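Local coordinates for protein aromatic-amino-acid aminotransferase (Burkholderia pseudomallei, PDB 4F4E) that probably transfers amino groups between aromatic amino acids such as L-tyrosine and 2-oxoglutarate, with pyridoxal 5'-phosphate as cofactor, and forms a homodimer, at residues D211-D214 with A215-A218; I284-S287 with K288-A292. All coordinates share one frame; numbering follows the deposited sequence.

Overall arrangement
Both contacts cover the first turn of a helix together with the residues leading into it, yet they lie in different parts of the subunit. The centres of contact 1 and contact 2 are about 28 Å apart and the nearest atoms of contact 1 and contact 2 about 13 Å apart, without touching. Contact 1 starts helix 214-227, which lies in sequence between the neighbouring parallel strands 197-201 and 230-235 of the large mixed sheet. Contact 2 runs from the end of strand 278-284, antiparallel to its neighbours, into helix 288-303 and meets the second subunit. K269, which carries the covalently bound pyridoxal phosphate, falls in sequence between them. Contact 1 is centred about 17 Å from the centre of the chain, contact 2 about 26 Å.

Contact 1 of 2, residues D211-D214 with A215-A218; sequences DLND and AQWA
Q216 folds back over N213, and its side chain can be followed outward atom by atom. CB of Q216 lies beside both N213 O and N213 OD1, and Q216 CG closes to 3.3 Å from N213 OD1. At CD the two amides stack, their planes 25° apart. At the tip, Q216 OE1 accepts the backbone N-H of N213 (3.0 Å from N213 N) on a lone pair, in a nearly straight bond. Water 1 also donates to this oxygen and joins it to D211 O. Glutamine suits the place because its arm is long enough to reach back to N213 N.

The return bond comes from N213, the N-cap. With chi1 at 63°, its CG stands between the backbone N and the carbonyl carbon, and this brings OD1 to within 2.7 Å of Q216 N; a weak bond also runs from A215 N. Asparagine, short and ending in an acceptor, thus serves amides at the open helix end.

Behind these two residues, L212 sends CD1 over the W217 indole, 3.8 Å from the centroid of the six-membered ring and 7° off its normal, a CH-pi contact suited to a buried branched side chain. In the plane of the ring, at its edge, W217 NE1 donates to the O of water 2 at 2.9 Å, and this water in turn donates to L212 O. W217 also packs on A250, L253 and F254 of helix 249-256. Reciprocal bonds between N213 and Q216 make this a capping box, starting the helix of a beta-alpha-beta crossover in the aminotransferase sheet.

Contact 2 of 2, residues I284-S287 with K288-A292; sequences ITDS and KDEAA
The carboxylates of D286 and E290 are the flat groups here, their planes turned 39° apart. Both lie beside the start of helix 288-303, whose N-cap is S287. The backbone N of D286 comes to E290 OE1 from above the carboxylate plane, 45° out of it, and donates at 2.7 Å. CB of T285 and CB of D286 approach the same oxygen. D286 OD1 comes within 3.8 Å of E290 OE1, a like-charge approach probably eased by N260, whose ND2 donates to D286 OD1, and by the D286 N-H.

At the cap itself, S287 chi1 of 67° puts OG between the backbone N and the carbonyl carbon, where it accepts from E290 N at 3.0 Å. Serine fits because its hydroxyl is one short step from the backbone. E290, with CG anti to its own N and an extended chain, reaches back to D286 N and ties the loop, while S287 OG holds E290 N. F25 of the second subunit packs on T285 and E290.

The small A291 lets the loop close in: its CB lies 3.5 Å from T285 OG1, while A291 N donates to S287 O at 2.8 Å.

Contact 1 of 2, residues D211-D214 with A215-A218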
ATOM      1  N   ASP A 211      14.506  25.298   8.578  1.00 12.24           N
ATOM      2  CA  ASP A 211      13.233  25.187   9.304  1.00 12.74           C
ATOM      3  C   ASP A 211      12.743  26.522   9.809  1.00 13.89           C
ATOM      4  O   ASP A 211      13.533  27.469  10.007  1.00 14.23           O
ATOM      5  CB  ASP A 211      13.405  24.295  10.510  1.00 13.02           C
ATOM      6  CG  ASP A 211      13.385  22.827  10.175  1.00 12.55           C
ATOM      7  OD1 ASP A 211      13.134  22.455   9.012  1.00 13.38           O
ATOM      8  OD2 ASP A 211      13.683  22.060  11.076  1.00 12.81           O
ATOM      9  N   LEU A 212      11.425  26.604  10.015  1.00 14.35           N
ATOM     10  CA  LEU A 212      10.809  27.782  10.603  1.00 16.47           C
ATOM     11  C   LEU A 212      10.937  27.711  12.121  1.00 18.52           C
ATOM     12  O   LEU A 212      11.012  26.613  12.700  1.00 18.39           O
ATOM     13  CB  LEU A 212       9.331  27.887  10.218  1.00 15.58           C
ATOM     14  CG  LEU A 212       8.917  27.957   8.766  1.00 15.66           C
ATOM     15  CD1 LEU A 212       7.379  27.911   8.718  1.00 15.43           C
ATOM     16  CD2 LEU A 212       9.432  29.219   8.092  1.00 15.44           C
ATOM     17  N   ASN A 213      10.996  28.882  12.756  1.00 24.36           N
ATOM     18  CA  ASN A 213      10.975  28.947  14.211  1.00 27.87           C
ATOM     19  C   ASN A 213       9.523  29.102  14.678  1.00 31.97           C
ATOM     20  O   ASN A 213       8.646  29.457  13.882  1.00 28.25           O
ATOM     21  CB  ASN A 213      11.869  30.099  14.740  1.00 28.89           C
ATOM     22  CG  ASN A 213      11.389  31.468  14.299  1.00 30.18           C
ATOM     23  OD1 ASN A 213      10.192  31.758  14.327  1.00 31.78           O
ATOM     24  ND2 ASN A 213      12.309  32.308  13.866  1.00 29.21           N
ATOM     25  N   ASP A 214       9.300  28.842  15.971  1.00 36.30           N
ATOM     26  CA  ASP A 214       7.948  28.765  16.571  1.00 37.29           C
ATOM     27  C   ASP A 214       7.113  30.022  16.365  1.00 36.02           C
ATOM     28  O   ASP A 214       5.866  29.962  16.357  1.00 33.69           O
ATOM     29  CB  ASP A 214       8.061  28.469  18.070  1.00 40.43           C
ATOM     30  CG  ASP A 214       8.304  27.011  18.361  1.00 45.10           C
ATOM     31  OD1 ASP A 214       8.413  26.199  17.395  1.00 43.89           O
ATOM     32  OD2 ASP A 214       8.358  26.673  19.570  1.00 50.10           O
ATOM     33  N   ALA A 215       7.809  31.139  16.196  1.00 33.83           N
ATOM     34  CA  ALA A 215       7.199  32.424  15.949  1.00 34.21           C
ATOM     35  C   ALA A 215       6.819  32.644  14.491  1.00 32.37           C
ATOM     36  O   ALA A 215       5.842  33.314  14.199  1.00 28.92           O
ATOM     37  CB  ALA A 215       8.117  33.529  16.411  1.00 34.48           C
ATOM     38  N   GLN A 216       7.617  32.115  13.570  1.00 29.31           N
ATOM     39  CA  GLN A 216       7.255  32.139  12.164  1.00 26.30           C
ATOM     40  C   GLN A 216       6.078  31.181  11.955  1.00 23.27           C
ATOM     41  O   GLN A 216       5.167  31.460  11.151  1.00 23.32           O
ATOM     42  CB  GLN A 216       8.454  31.775  11.293  1.00 25.76           C
ATOM     43  CG  GLN A 216       9.548  32.850  11.309  1.00 26.90           C
ATOM     44  CD  GLN A 216      10.850  32.365  10.672  1.00 26.90           C
ATOM     45  OE1 GLN A 216      11.241  31.221  10.858  1.00 25.80           O
ATOM     46  NE2 GLN A 216      11.497  33.238   9.878  1.00 25.47           N
ATOM     47  N   TRP A 217       6.084  30.067  12.682  1.00 21.22           N
ATOM     48  CA  TRP A 217       4.975  29.123  12.609  1.00 19.25           C
ATOM     49  C   TRP A 217       3.697  29.795  13.049  1.00 19.51           C
ATOM     50  O   TRP A 217       2.652  29.595  12.415  1.00 17.35           O
ATOM     51  CB  TRP A 217       5.222  27.907  13.456  1.00 17.84           C
ATOM     52  CG  TRP A 217       6.020  26.819  12.776  1.00 16.59           C
ATOM     53  CD1 TRP A 217       7.261  26.312  13.144  1.00 16.13           C
ATOM     54  CD2 TRP A 217       5.617  26.072  11.606  1.00 15.29           C
ATOM     55  NE1 TRP A 217       7.655  25.303  12.304  1.00 15.62           N
ATOM     56  CE2 TRP A 217       6.690  25.102  11.347  1.00 14.87           C
ATOM     57  CE3 TRP A 217       4.506  26.095  10.786  1.00 14.84           C
ATOM     58  CZ2 TRP A 217       6.632  24.226  10.306  1.00 13.69           C
ATOM     59  CZ3 TRP A 217       4.452  25.192   9.737  1.00 14.59           C
ATOM     60  CH2 TRP A 217       5.502  24.302   9.489  1.00 14.01           C
ATOM     61  N   ALA A 218       3.757  30.648  14.081  1.00 19.96           N
ATOM     62  CA  ALA A 218       2.519  31.316  14.546  1.00 20.78           C
ATOM     63  C   ALA A 218       1.938  32.230  13.470  1.00 21.05           C
ATOM     64  O   ALA A 218       0.706  32.343  13.320  1.00 20.52           O
ATOM     65  CB  ALA A 218       2.777  32.088  15.860  1.00 21.92           C
TER
HETATM   66  O   HOH W   1      13.768  30.139  10.517  1.00 19.46           O
HETATM   67  O   HOH W   2      10.041  23.651  12.223  1.00 17.90           O

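Contact 2 of 2, residues I284-S287 with K288-A292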
ATOM      1  N   ILE A 284      -7.989  16.614  11.625  1.00  9.97           N
ATOM      2  CA  ILE A 284      -8.692  17.249  12.738  1.00 10.62           C
ATOM      3  C   ILE A 284     -10.024  17.761  12.211  1.00 11.35           C
ATOM      4  O   ILE A 284     -10.059  18.529  11.226  1.00 11.37           O
ATOM      5  CB  ILE A 284      -7.835  18.358  13.376  1.00 11.16           C
ATOM      6  CG1 ILE A 284      -6.554  17.779  13.959  1.00 11.12           C
ATOM      7  CG2 ILE A 284      -8.652  19.163  14.422  1.00 11.60           C
ATOM      8  CD1 ILE A 284      -5.547  18.777  14.541  1.00 11.76           C
ATOM      9  N   THR A 285     -11.118  17.334  12.847  1.00 11.71           N
ATOM     10  CA  THR A 285     -12.446  17.752  12.418  1.00 12.72           C
ATOM     11  C   THR A 285     -13.095  18.594  13.505  1.00 14.09           C
ATOM     12  O   THR A 285     -12.550  18.718  14.608  1.00 14.22           O
ATOM     13  CB  THR A 285     -13.312  16.553  12.101  1.00 12.58           C
ATOM     14  OG1 THR A 285     -13.642  15.900  13.340  1.00 13.18           O
ATOM     15  CG2 THR A 285     -12.538  15.579  11.098  1.00 12.29           C
ATOM     16  N   ASP A 286     -14.255  19.167  13.202  1.00 14.76           N
ATOM     17  CA  ASP A 286     -14.893  20.119  14.112  1.00 16.18           C
ATOM     18  C   ASP A 286     -15.706  19.402  15.200  1.00 16.56           C
ATOM     19  O   ASP A 286     -16.048  20.013  16.234  1.00 17.19           O
ATOM     20  CB  ASP A 286     -15.859  21.020  13.335  1.00 17.08           C
ATOM     21  CG  ASP A 286     -15.144  22.060  12.497  1.00 18.78           C
ATOM     22  OD1 ASP A 286     -13.893  22.077  12.497  1.00 19.30           O
ATOM     23  OD2 ASP A 286     -15.828  22.916  11.901  1.00 20.10           O
ATOM     24  N   SER A 287     -16.074  18.150  14.955  1.00 16.23           N
ATOM     25  CA  SER A 287     -16.966  17.406  15.863  1.00 17.07           C
ATOM     26  C   SER A 287     -16.849  15.916  15.725  1.00 17.32           C
ATOM     27  O   SER A 287     -16.303  15.410  14.736  1.00 15.73           O
ATOM     28  CB  SER A 287     -18.430  17.816  15.599  1.00 17.46           C
ATOM     29  OG  SER A 287     -18.904  17.402  14.330  1.00 16.35           O
ATOM     30  N   LYS A 288     -17.375  15.196  16.698  1.00 18.44           N
ATOM     31  CA  LYS A 288     -17.474  13.727  16.574  1.00 19.92           C
ATOM     32  C   LYS A 288     -18.237  13.293  15.337  1.00 19.27           C
ATOM     33  O   LYS A 288     -17.853  12.313  14.652  1.00 18.35           O
ATOM     34  CB  LYS A 288     -18.173  13.112  17.771  1.00 22.41           C
ATOM     35  CG  LYS A 288     -17.345  13.094  19.024  1.00 25.20           C
ATOM     36  CD  LYS A 288     -18.048  12.297  20.145  1.00 28.17           C
ATOM     37  CE  LYS A 288     -17.297  12.496  21.460  1.00 30.19           C
ATOM     38  NZ  LYS A 288     -17.829  11.813  22.684  1.00 32.93           N
ATOM     39  N   ASP A 289     -19.341  13.980  15.059  1.00 19.17           N
ATOM     40  CA  ASP A 289     -20.148  13.633  13.886  1.00 20.39           C
ATOM     41  C   ASP A 289     -19.360  13.843  12.628  1.00 18.69           C
ATOM     42  O   ASP A 289     -19.390  13.005  11.717  1.00 18.71           O
ATOM     43  CB  ASP A 289     -21.420  14.459  13.792  1.00 22.06           C
ATOM     44  CG  ASP A 289     -22.282  14.062  12.589  1.00 23.84           C
ATOM     45  OD1 ASP A 289     -22.791  12.935  12.586  1.00 26.09           O
ATOM     46  OD2 ASP A 289     -22.409  14.848  11.634  1.00 23.91           O
ATOM     47  N   GLU A 290     -18.643  14.958  12.574  1.00 17.44           N
ATOM     48  CA  GLU A 290     -17.865  15.270  11.395  1.00 16.66           C
ATOM     49  C   GLU A 290     -16.722  14.232  11.258  1.00 15.08           C
ATOM     50  O   GLU A 290     -16.441  13.757  10.161  1.00 14.32           O
ATOM     51  CB  GLU A 290     -17.347  16.717  11.465  1.00 17.25           C
ATOM     52  CG  GLU A 290     -16.594  17.143  10.242  1.00 17.75           C
ATOM     53  CD  GLU A 290     -16.327  18.645  10.216  1.00 19.57           C
ATOM     54  OE1 GLU A 290     -15.256  19.061  10.652  1.00 19.78           O
ATOM     55  OE2 GLU A 290     -17.203  19.384   9.767  1.00 22.38           O
ATOM     56  N   ALA A 291     -16.081  13.869  12.361  1.00 14.23           N
ATOM     57  CA  ALA A 291     -15.073  12.785  12.341  1.00 13.64           C
ATOM     58  C   ALA A 291     -15.625  11.480  11.736  1.00 13.73           C
ATOM     59  O   ALA A 291     -14.984  10.812  10.911  1.00 12.21           O
ATOM     60  CB  ALA A 291     -14.514  12.541  13.745  1.00 13.62           C
ATOM     61  N   ALA A 292     -16.833  11.112  12.132  1.00 13.86           N
ATOM     62  CA  ALA A 292     -17.444   9.878  11.634  1.00 14.43           C
ATOM     63  C   ALA A 292     -17.688   9.970  10.141  1.00 13.94           C
ATOM     64  O   ALA A 292     -17.397   9.032   9.405  1.00 13.71           O
ATOM     65  CB  ALA A 292     -18.770   9.620  12.362  1.00 15.75           C
TER